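Tyrosine phosphatase (Orf virus, PDB 5NCR) hydrolyses phosphate esters as a homodimeric tyrosine phosphatase of the dual-specificity family, with triple substrate specificity. Local coordinates at residues M28-L31 with V35-G38; K96-L101 with M124-H129; V110-V113 with R118-A121. The protein carries 2 engineered substitutions. One frame throughout, in Å; residues are numbered along the deposited sequence.

Contact 1. Residues M28-L31 with V35-G38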
ATOM      1  N   MET B  28     -24.961   5.582 -10.859  1.00 30.18           N
ATOM      2  CA  MET B  28     -24.684   4.331 -10.172  1.00 28.30           C
ATOM      3  C   MET B  28     -23.554   3.593 -10.878  1.00 32.75           C
ATOM      4  O   MET B  28     -23.268   3.849 -12.045  1.00 33.59           O
ATOM      5  CB  MET B  28     -25.938   3.468  -9.956  1.00 30.38           C
ATOM      6  CG  MET B  28     -26.848   3.359 -11.111  1.00 36.79           C
ATOM      7  SD  MET B  28     -28.263   2.315 -10.608  1.00 41.10           S
ATOM      8  CE  MET B  28     -29.599   3.475 -10.556  1.00 40.26           C
ATOM      9  N   THR B  29     -22.885   2.724 -10.152  1.00 29.46           N
ATOM     10  CA  THR B  29     -21.760   1.935 -10.639  1.00 28.63           C
ATOM     11  C   THR B  29     -22.143   0.479 -10.464  1.00 30.16           C
ATOM     12  O   THR B  29     -22.494   0.044  -9.387  1.00 27.25           O
ATOM     13  CB  THR B  29     -20.463   2.308  -9.885  1.00 38.98           C
ATOM     14  OG1 THR B  29     -20.234   3.708 -10.026  1.00 41.14           O
ATOM     15  CG2 THR B  29     -19.240   1.532 -10.376  1.00 39.87           C
ATOM     16  N   ARG B  30     -22.051  -0.262 -11.536  1.00 29.17           N
ATOM     17  CA  ARG B  30     -22.344  -1.667 -11.584  1.00 29.78           C
ATOM     18  C   ARG B  30     -21.063  -2.370 -11.104  1.00 35.50           C
ATOM     19  O   ARG B  30     -20.020  -2.248 -11.737  1.00 37.24           O
ATOM     20  CB  ARG B  30     -22.690  -1.997 -13.039  1.00 27.14           C
ATOM     21  CG  ARG B  30     -23.295  -3.331 -13.255  1.00 32.72           C
ATOM     22  CD  ARG B  30     -23.522  -3.538 -14.734  1.00 45.65           C
ATOM     23  NE  ARG B  30     -22.692  -4.620 -15.267  1.00 65.21           N
ATOM     24  CZ  ARG B  30     -22.519  -4.871 -16.560  1.00 89.87           C
ATOM     25  NH1 ARG B  30     -23.122  -4.122 -17.477  1.00 81.42           N
ATOM     26  NH2 ARG B  30     -21.725  -5.860 -16.947  1.00 80.91           N
ATOM     27  N   LEU B  31     -21.125  -3.037  -9.949  1.00 32.26           N
ATOM     28  CA  LEU B  31     -19.971  -3.728  -9.344  1.00 32.15           C
ATOM     29  C   LEU B  31     -19.810  -5.138  -9.897  1.00 35.68           C
ATOM     30  O   LEU B  31     -18.675  -5.605 -10.087  1.00 34.91           O
ATOM     31  CB  LEU B  31     -20.089  -3.794  -7.818  1.00 31.83           C
ATOM     32  CG  LEU B  31     -20.279  -2.488  -7.045  1.00 36.41           C
ATOM     33  CD1 LEU B  31     -21.056  -2.742  -5.763  1.00 35.76           C
ATOM     34  CD2 LEU B  31     -18.952  -1.792  -6.778  1.00 37.84           C
ATOM     35  N   VAL B  35     -25.183  -6.464  -9.165  1.00 28.19           N
ATOM     36  CA  VAL B  35     -25.097  -5.574  -7.994  1.00 25.03           C
ATOM     37  C   VAL B  35     -24.586  -4.185  -8.407  1.00 24.42           C
ATOM     38  O   VAL B  35     -23.589  -4.065  -9.096  1.00 22.80           O
ATOM     39  CB  VAL B  35     -24.326  -6.175  -6.791  1.00 28.28           C
ATOM     40  CG1 VAL B  35     -24.321  -5.225  -5.583  1.00 25.69           C
ATOM     41  CG2 VAL B  35     -24.909  -7.528  -6.415  1.00 29.56           C
ATOM     42  N   TYR B  36     -25.320  -3.146  -8.003  1.00 19.72           N
ATOM     43  CA  TYR B  36     -25.039  -1.753  -8.305  1.00 18.66           C
ATOM     44  C   TYR B  36     -24.869  -0.975  -7.017  1.00 23.26           C
ATOM     45  O   TYR B  36     -25.487  -1.297  -5.994  1.00 21.08           O
ATOM     46  CB  TYR B  36     -26.184  -1.138  -9.133  1.00 21.09           C
ATOM     47  CG  TYR B  36     -26.417  -1.752 -10.501  1.00 24.97           C
ATOM     48  CD1 TYR B  36     -27.037  -2.990 -10.637  1.00 28.59           C
ATOM     49  CD2 TYR B  36     -26.113  -1.049 -11.660  1.00 26.31           C
ATOM     50  CE1 TYR B  36     -27.307  -3.530 -11.892  1.00 29.99           C
ATOM     51  CE2 TYR B  36     -26.389  -1.574 -12.918  1.00 28.50           C
ATOM     52  CZ  TYR B  36     -26.965  -2.822 -13.031  1.00 36.70           C
ATOM     53  OH  TYR B  36     -27.229  -3.344 -14.276  1.00 42.42           O
ATOM     54  N   LEU B  37     -24.004   0.038  -7.080  1.00 21.95           N
ATOM     55  CA  LEU B  37     -23.681   0.948  -5.994  1.00 22.31           C
ATOM     56  C   LEU B  37     -24.191   2.314  -6.420  1.00 27.15           C
ATOM     57  O   LEU B  37     -23.908   2.741  -7.527  1.00 26.94           O
ATOM     58  CB  LEU B  37     -22.146   0.957  -5.753  1.00 21.16           C
ATOM     59  CG  LEU B  37     -21.548   1.999  -4.811  1.00 25.76           C
ATOM     60  CD1 LEU B  37     -22.194   1.935  -3.451  1.00 24.84           C
ATOM     61  CD2 LEU B  37     -20.054   1.770  -4.629  1.00 27.59           C
ATOM     62  N   GLY B  38     -24.962   2.961  -5.557  1.00 23.71           N
ATOM     63  CA  GLY B  38     -25.511   4.269  -5.862  1.00 24.28           C
ATOM     64  C   GLY B  38     -25.782   5.130  -4.662  1.00 28.50           C
ATOM     65  O   GLY B  38     -25.501   4.741  -3.521  1.00 26.30           O
TER
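R30 lays its aliphatic chain along the ring of Y36. CG hangs over one face toward the rim, 3.9 Å from the ring centroid, in a CH-pi contact; CB of R30 also lies near Y36 CE2 and CD2, and CD of R30 reaches to 3.7 Å from OH of Y36. With CG anti to the backbone N (chi1 -168°), the R30 chain runs the same way as the tyrosine; it bends at chi3, and the guanidinium plane stands 64° from that of the ring. The methylenes, not the charged end, lie on the ring face. M28 adds a Met-aromatic contact: SD comes in obliquely, 4.1 Å from Y36 CD2. The backbones form a short antiparallel beta hairpin at the sheet edge. T29 and L37 make the hydrogen-bonded pair, with T29 N to L37 O and L37 N to T29 O both 2.8 Å, while R30 and Y36 are the non-hydrogen-bonded pair. L31 N to V35 O, also 2.8 Å, adds a bond toward the turn. L31 CD1 rests 3.9 Å from L37 CB and also touches V35 CG1. The T29 hydroxyl is hydrogen-bonded to R158, and helix 118-134 packs against L31 and L37.

Contact 2. Residues K96-L101 with M124-H129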
ATOM      1  N   LYS B  96     -23.531 -12.165   2.011  1.00 26.30           N
ATOM      2  CA  LYS B  96     -24.233 -13.405   1.696  1.00 27.43           C
ATOM      3  C   LYS B  96     -25.526 -13.093   0.957  1.00 32.20           C
ATOM      4  O   LYS B  96     -25.814 -13.727  -0.063  1.00 32.99           O
ATOM      5  CB  LYS B  96     -24.497 -14.216   2.971  1.00 32.07           C
ATOM      6  CG  LYS B  96     -24.859 -15.668   2.678  1.00 42.95           C
ATOM      7  CD  LYS B  96     -25.069 -16.495   3.936  1.00 54.09           C
ATOM      8  CE  LYS B  96     -25.515 -17.906   3.599  1.00 65.30           C
ATOM      9  NZ  LYS B  96     -26.944 -17.971   3.167  1.00 78.02           N
ATOM     10  N   LEU B  97     -26.259 -12.054   1.411  1.00 28.96           N
ATOM     11  CA  LEU B  97     -27.496 -11.593   0.772  1.00 28.68           C
ATOM     12  C   LEU B  97     -27.215 -11.111  -0.674  1.00 31.69           C
ATOM     13  O   LEU B  97     -27.951 -11.472  -1.586  1.00 32.51           O
ATOM     14  CB  LEU B  97     -28.151 -10.464   1.615  1.00 27.89           C
ATOM     15  CG  LEU B  97     -29.300  -9.624   0.983  1.00 31.85           C
ATOM     16  CD1 LEU B  97     -30.494 -10.462   0.668  1.00 33.63           C
ATOM     17  CD2 LEU B  97     -29.691  -8.496   1.886  1.00 32.61           C
ATOM     18  N   LEU B  98     -26.174 -10.289  -0.867  1.00 27.14           N
ATOM     19  CA  LEU B  98     -25.816  -9.788  -2.195  1.00 25.67           C
ATOM     20  C   LEU B  98     -25.389 -10.917  -3.130  1.00 31.57           C
ATOM     21  O   LEU B  98     -25.798 -10.930  -4.294  1.00 32.33           O
ATOM     22  CB  LEU B  98     -24.759  -8.680  -2.112  1.00 23.27           C
ATOM     23  CG  LEU B  98     -25.206  -7.379  -1.413  1.00 23.72           C
ATOM     24  CD1 LEU B  98     -24.055  -6.433  -1.240  1.00 22.28           C
ATOM     25  CD2 LEU B  98     -26.369  -6.697  -2.140  1.00 22.55           C
ATOM     26  N   ALA B  99     -24.648 -11.909  -2.602  1.00 28.07           N
ATOM     27  CA  ALA B  99     -24.240 -13.078  -3.384  1.00 30.99           C
ATOM     28  C   ALA B  99     -25.478 -13.926  -3.816  1.00 38.09           C
ATOM     29  O   ALA B  99     -25.515 -14.435  -4.941  1.00 38.95           O
ATOM     30  CB  ALA B  99     -23.265 -13.931  -2.590  1.00 32.07           C
ATOM     31  N   ARG B 100     -26.497 -14.038  -2.937  1.00 34.85           N
ATOM     32  CA  ARG B 100     -27.733 -14.771  -3.217  1.00 37.10           C
ATOM     33  C   ARG B 100     -28.543 -14.043  -4.305  1.00 40.04           C
ATOM     34  O   ARG B 100     -29.077 -14.700  -5.205  1.00 42.07           O
ATOM     35  CB  ARG B 100     -28.571 -14.941  -1.936  1.00 38.52           C
ATOM     36  CG  ARG B 100     -29.546 -16.111  -1.975  1.00 59.46           C
ATOM     37  CD  ARG B 100     -30.625 -16.012  -0.901  1.00 73.72           C
ATOM     38  NE  ARG B 100     -31.761 -15.182  -1.330  1.00 79.89           N
ATOM     39  CZ  ARG B 100     -32.207 -14.116  -0.671  1.00 93.62           C
ATOM     40  NH1 ARG B 100     -31.633 -13.739   0.463  1.00 83.75           N
ATOM     41  NH2 ARG B 100     -33.235 -13.417  -1.141  1.00 79.66           N
ATOM     42  N   LEU B 101     -28.638 -12.695  -4.224  1.00 33.23           N
ATOM     43  CA  LEU B 101     -29.377 -11.892  -5.214  1.00 32.58           C
ATOM     44  C   LEU B 101     -28.699 -11.972  -6.593  1.00 35.35           C
ATOM     45  O   LEU B 101     -29.382 -12.104  -7.601  1.00 35.60           O
ATOM     46  CB  LEU B 101     -29.564 -10.430  -4.748  1.00 30.74           C
ATOM     47  CG  LEU B 101     -30.363 -10.238  -3.442  1.00 34.21           C
ATOM     48  CD1 LEU B 101     -30.215  -8.839  -2.871  1.00 32.11           C
ATOM     49  CD2 LEU B 101     -31.827 -10.591  -3.616  1.00 40.08           C
ATOM     50  N   MET B 124     -17.538  -2.717  -1.048  1.00 15.26           N
ATOM     51  CA  MET B 124     -16.181  -3.210  -0.790  1.00 14.00           C
ATOM     52  C   MET B 124     -16.231  -4.602  -0.204  1.00 20.31           C
ATOM     53  O   MET B 124     -15.530  -5.497  -0.691  1.00 19.98           O
ATOM     54  CB  MET B 124     -15.432  -2.260   0.162  1.00 15.95           C
ATOM     55  CG  MET B 124     -13.926  -2.503   0.184  1.00 19.13           C
ATOM     56  SD  MET B 124     -13.130  -2.148  -1.426  1.00 24.41           S
ATOM     57  CE  MET B 124     -11.620  -3.129  -1.231  1.00 21.99           C
ATOM     58  N   GLY B 125     -17.094  -4.790   0.806  1.00 16.75           N
ATOM     59  CA  GLY B 125     -17.262  -6.094   1.434  1.00 17.15           C
ATOM     60  C   GLY B 125     -17.674  -7.152   0.431  1.00 22.08           C
ATOM     61  O   GLY B 125     -17.080  -8.229   0.383  1.00 23.45           O
ATOM     62  N   TYR B 126     -18.665  -6.839  -0.400  1.00 19.56           N
ATOM     63  CA  TYR B 126     -19.176  -7.777  -1.396  1.00 20.49           C
ATOM     64  C   TYR B 126     -18.146  -8.148  -2.488  1.00 22.98           C
ATOM     65  O   TYR B 126     -18.042  -9.317  -2.862  1.00 22.60           O
ATOM     66  CB  TYR B 126     -20.481  -7.263  -1.991  1.00 22.15           C
ATOM     67  CG  TYR B 126     -21.010  -8.172  -3.077  1.00 27.92           C
ATOM     68  CD1 TYR B 126     -21.320  -9.498  -2.813  1.00 31.71           C
ATOM     69  CD2 TYR B 126     -21.099  -7.738  -4.392  1.00 30.55           C
ATOM     70  CE1 TYR B 126     -21.735 -10.360  -3.827  1.00 34.46           C
ATOM     71  CE2 TYR B 126     -21.565  -8.577  -5.405  1.00 33.37           C
ATOM     72  CZ  TYR B 126     -21.871  -9.891  -5.122  1.00 41.83           C
ATOM     73  OH  TYR B 126     -22.282 -10.719  -6.138  1.00 48.43           O
ATOM     74  N   VAL B 127     -17.387  -7.167  -2.967  1.00 17.87           N
ATOM     75  CA  VAL B 127     -16.330  -7.375  -3.954  1.00 18.19           C
ATOM     76  C   VAL B 127     -15.220  -8.271  -3.351  1.00 18.83           C
ATOM     77  O   VAL B 127     -14.744  -9.183  -4.022  1.00 18.89           O
ATOM     78  CB  VAL B 127     -15.811  -6.034  -4.524  1.00 21.83           C
ATOM     79  CG1 VAL B 127     -14.563  -6.262  -5.376  1.00 23.32           C
ATOM     80  CG2 VAL B 127     -16.908  -5.341  -5.363  1.00 21.59           C
ATOM     81  N   MET B 128     -14.871  -8.049  -2.082  1.00 15.01           N
ATOM     82  CA  MET B 128     -13.868  -8.860  -1.357  1.00 16.61           C
ATOM     83  C   MET B 128     -14.388 -10.278  -1.182  1.00 22.46           C
ATOM     84  O   MET B 128     -13.693 -11.236  -1.536  1.00 25.26           O
ATOM     85  CB  MET B 128     -13.520  -8.252   0.024  1.00 17.90           C
ATOM     86  CG  MET B 128     -12.666  -6.983  -0.048  1.00 22.72           C
ATOM     87  SD  MET B 128     -11.078  -7.130  -0.945  1.00 28.24           S
ATOM     88  CE  MET B 128     -10.195  -8.395   0.060  1.00 26.07           C
ATOM     89  N   HIS B 129     -15.647 -10.407  -0.736  1.00 18.45           N
ATOM     90  CA  HIS B 129     -16.318 -11.691  -0.560  1.00 20.58           C
ATOM     91  C   HIS B 129     -16.372 -12.482  -1.867  1.00 25.17           C
ATOM     92  O   HIS B 129     -16.097 -13.681  -1.863  1.00 26.80           O
ATOM     93  CB  HIS B 129     -17.741 -11.482  -0.049  1.00 22.39           C
ATOM     94  CG  HIS B 129     -18.482 -12.762   0.142  1.00 28.35           C
ATOM     95  ND1 HIS B 129     -19.454 -13.176  -0.760  1.00 31.68           N
ATOM     96  CD2 HIS B 129     -18.348 -13.699   1.105  1.00 31.45           C
ATOM     97  CE1 HIS B 129     -19.899 -14.329  -0.292  1.00 32.52           C
ATOM     98  NE2 HIS B 129     -19.267 -14.680   0.824  1.00 33.08           N
TER
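L98 overlaps the phenol ring of Y126: its CB sits over one face, displaced toward the rim, 3.9 Å from the centroid and 22° off the normal, a CH-pi contact whose closest pair is L98 CB and Y126 CD1 at 3.6 Å. L98 also touches through a branch: its CD1 lies at the root of the tyrosine, 3.7 Å from Y126 CB. Y126 carries its ring out with CG anti to the backbone N (chi1 177°), far enough from its own helix to lie against the backbone of the other. Its CE1 approaches A99 N obliquely at 3.5 Å and lies near A99 CA, while OH runs on past L98 O without bonding to it. A99 presents just its methyl here, and the ring lies close to the backbone. The methyl is shared between two rings, since H129 CE1 meets A99 CB at 4.1 Å with the imidazole turned edge-on. ND1 of H129 is buried here without a polar partner in the model. The helix axes are 9.8 Å apart and cross at -67°, a steep angle that confines contact to a small patch centred on L98 and Y126. This is apolar helix packing within the phosphatase domain, away from the phosphate site. L98 also rests on T108 and V110 of strand 108-111, wedged between sheet and tyrosine; on the far side, helix 118-134 is backed by helices 140-158 and 165-177 through M124 and M128.

Contact 3. Residues V110-V113 with R118-A121. Engineered in segment 110-113: S112 (natural residue Cys). With PO4 (phosphate ion), chain D; SO4 (sulfate ion), chain E.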
ATOM      1  N   VAL B 110     -27.503  -1.125  -4.034  1.00 22.54           N
ATOM      2  CA  VAL B 110     -27.043  -0.855  -2.680  1.00 21.62           C
ATOM      3  C   VAL B 110     -26.810   0.656  -2.635  1.00 22.77           C
ATOM      4  O   VAL B 110     -26.058   1.203  -3.452  1.00 20.39           O
ATOM      5  CB  VAL B 110     -25.768  -1.649  -2.319  1.00 25.57           C
ATOM      6  CG1 VAL B 110     -25.394  -1.445  -0.847  1.00 24.74           C
ATOM      7  CG2 VAL B 110     -25.930  -3.136  -2.639  1.00 25.61           C
ATOM      8  N   HIS B 111     -27.505   1.344  -1.719  1.00 21.11           N
ATOM      9  CA  HIS B 111     -27.394   2.805  -1.684  1.00 20.05           C
ATOM     10  C   HIS B 111     -27.413   3.388  -0.272  1.00 25.33           C
ATOM     11  O   HIS B 111     -27.877   2.763   0.688  1.00 23.91           O
ATOM     12  CB  HIS B 111     -28.488   3.455  -2.573  1.00 20.14           C
ATOM     13  CG  HIS B 111     -29.858   3.305  -1.991  1.00 24.23           C
ATOM     14  ND1 HIS B 111     -30.386   4.258  -1.121  1.00 26.50           N
ATOM     15  CD2 HIS B 111     -30.738   2.279  -2.096  1.00 26.18           C
ATOM     16  CE1 HIS B 111     -31.575   3.797  -0.760  1.00 26.08           C
ATOM     17  NE2 HIS B 111     -31.843   2.625  -1.339  1.00 26.65           N
ATOM     18  N   SER B 112     -26.886   4.614  -0.176  1.00 22.63           N
ATOM     19  CA  SER B 112     -26.833   5.463   1.014  1.00 22.82           C
ATOM     20  C   SER B 112     -26.792   6.877   0.449  1.00 26.63           C
ATOM     21  O   SER B 112     -26.545   7.026  -0.728  1.00 27.04           O
ATOM     22  CB  SER B 112     -25.634   5.122   1.903  1.00 21.84           C
ATOM     23  OG  SER B 112     -24.430   5.091   1.168  1.00 32.87           O
ATOM     24  N   VAL B 113     -27.060   7.892   1.246  1.00 24.51           N
ATOM     25  CA  VAL B 113     -27.282   9.277   0.795  1.00 25.39           C
ATOM     26  C   VAL B 113     -26.260   9.764  -0.252  1.00 28.61           C
ATOM     27  O   VAL B 113     -26.670  10.061  -1.368  1.00 28.95           O
ATOM     28  CB  VAL B 113     -27.430  10.275   1.974  1.00 28.79           C
ATOM     29  CG1 VAL B 113     -27.652  11.698   1.462  1.00 29.43           C
ATOM     30  CG2 VAL B 113     -28.576   9.856   2.887  1.00 28.79           C
ATOM     31  N   ARG B 118     -21.557   4.267   3.625  1.00 23.85           N
ATOM     32  CA  ARG B 118     -22.336   3.098   4.086  1.00 24.15           C
ATOM     33  C   ARG B 118     -22.499   2.061   2.983  1.00 26.55           C
ATOM     34  O   ARG B 118     -22.094   0.909   3.164  1.00 25.64           O
ATOM     35  CB  ARG B 118     -23.673   3.534   4.712  1.00 22.02           C
ATOM     36  CG  ARG B 118     -23.454   4.426   5.941  1.00 25.81           C
ATOM     37  CD  ARG B 118     -24.662   5.222   6.338  1.00 24.13           C
ATOM     38  NE  ARG B 118     -24.852   6.396   5.496  1.00 28.48           N
ATOM     39  CZ  ARG B 118     -25.855   7.260   5.616  1.00 32.25           C
ATOM     40  NH1 ARG B 118     -26.766   7.102   6.567  1.00 22.32           N
ATOM     41  NH2 ARG B 118     -25.962   8.278   4.783  1.00 19.18           N
ATOM     42  N   SER B 119     -22.964   2.507   1.814  1.00 23.33           N
ATOM     43  CA  SER B 119     -23.133   1.660   0.639  1.00 22.05           C
ATOM     44  C   SER B 119     -21.782   1.254   0.063  1.00 23.06           C
ATOM     45  O   SER B 119     -21.651   0.128  -0.422  1.00 21.91           O
ATOM     46  CB  SER B 119     -23.997   2.352  -0.411  1.00 22.25           C
ATOM     47  OG  SER B 119     -23.417   3.596  -0.767  1.00 24.62           O
ATOM     48  N   GLY B 120     -20.809   2.169   0.094  1.00 20.64           N
ATOM     49  CA  GLY B 120     -19.449   1.889  -0.345  1.00 21.52           C
ATOM     50  C   GLY B 120     -18.855   0.744   0.480  1.00 25.07           C
ATOM     51  O   GLY B 120     -18.253  -0.168  -0.083  1.00 21.90           O
ATOM     52  N   ALA B 121     -19.096   0.734   1.819  1.00 23.07           N
ATOM     53  CA  ALA B 121     -18.607  -0.348   2.691  1.00 22.65           C
ATOM     54  C   ALA B 121     -19.221  -1.697   2.328  1.00 22.13           C
ATOM     55  O   ALA B 121     -18.508  -2.691   2.224  1.00 19.13           O
ATOM     56  CB  ALA B 121     -18.857  -0.012   4.157  1.00 24.12           C
TER
HETATM   57  P   PO4 D 201     -22.833   7.941   2.548  1.00 26.53           P
HETATM   58  O1  PO4 D 201     -23.878   9.079   2.951  1.00 29.12           O
HETATM   59  O2  PO4 D 201     -21.350   8.524   2.573  1.00 35.54           O
HETATM   60  O3  PO4 D 201     -23.160   7.380   1.090  1.00 28.14           O
HETATM   61  O4  PO4 D 201     -22.922   6.786   3.508  1.00 24.85           O
HETATM   62  S   SO4 E 202     -29.020   9.802   6.847  1.00 51.52           S
HETATM   63  O1  SO4 E 202     -29.008  10.557   8.115  1.00 53.73           O
HETATM   64  O2  SO4 E 202     -30.099  10.309   5.984  1.00 50.55           O
HETATM   65  O3  SO4 E 202     -27.704   9.991   6.200  1.00 51.13           O
HETATM   66  O4  SO4 E 202     -29.256   8.378   7.114  1.00 49.45           O
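S112 and S119 both hold OG between the backbone N and the carbonyl carbon (chi1 51° and 57°), and from these positions the two hydroxyls meet at 2.6 Å, S119 OG donating to S112 OG. A second bond reaches the same acceptor from S119 N, 3.0 Å from S112 OG, so main chain and side chain of one residue grip it together. S112 OG in turn donates to O3 of a bound phosphate at 2.6 Å. S112 is engineered; the natural residue is cysteine, which in the CX5R signature of this family is the nucleophile. The segments are the two ends of that phosphate-binding P-loop, which leaves strand 108-111 and enters helix 118-134. R118 curls round the ion. Its chain bends at chi3 (-79°), bringing NE to O4 of the phosphate at 2.8 Å, while R118 N binds the same oxygen at 2.9 Å; both bonds are nearly straight. NH2 takes phosphate O1 at 2.9 Å, so the edge formed by NE and NH2 faces the phosphate, with phosphorus near the guanidinium plane. NH1 and NH2 face a sulfate, NH1 bonding O4 and NH2 bonding O3; NH1 is also hydrogen-bonded to L79 O. V113 CG2 lies against the sulfate, 3.4 Å from O3. Both ions probably came from the crystallisation liquor, but the phosphate is held in the P-loop, where the N-H groups of A114, V116 and N117 also bind it. On the strand, V110 CG1 packs on S119 CB, and H111 points away from the helix, its NE2 bonded to Y66. The strand lies between 35-38 and 57-60 in the sheet, while helix 165-177 brings F167 against R118 and A121.

In the fold
Contact 3 is the most buried and polar of the three: its hydroxyls, backbone N-H groups and guanidinium gather round anions where strand 108-111 gives way to helix 118-134. Contact 2 uses the same helix farther along, but there the chemistry is apolar and the site is distant from the phosphate. Contact 1, partly buried, belongs to the sheet edge and combines backbone pairing with a tyrosine covered by an arginine chain. Strand 35-38 ties it to contact 3 by backbone bonds of Y36 and G38 with V110. V35 reaches contact 2 through Y126, and the hydrophobic packing of contact 2 continues onto strand 108-111, which contact 3 shares.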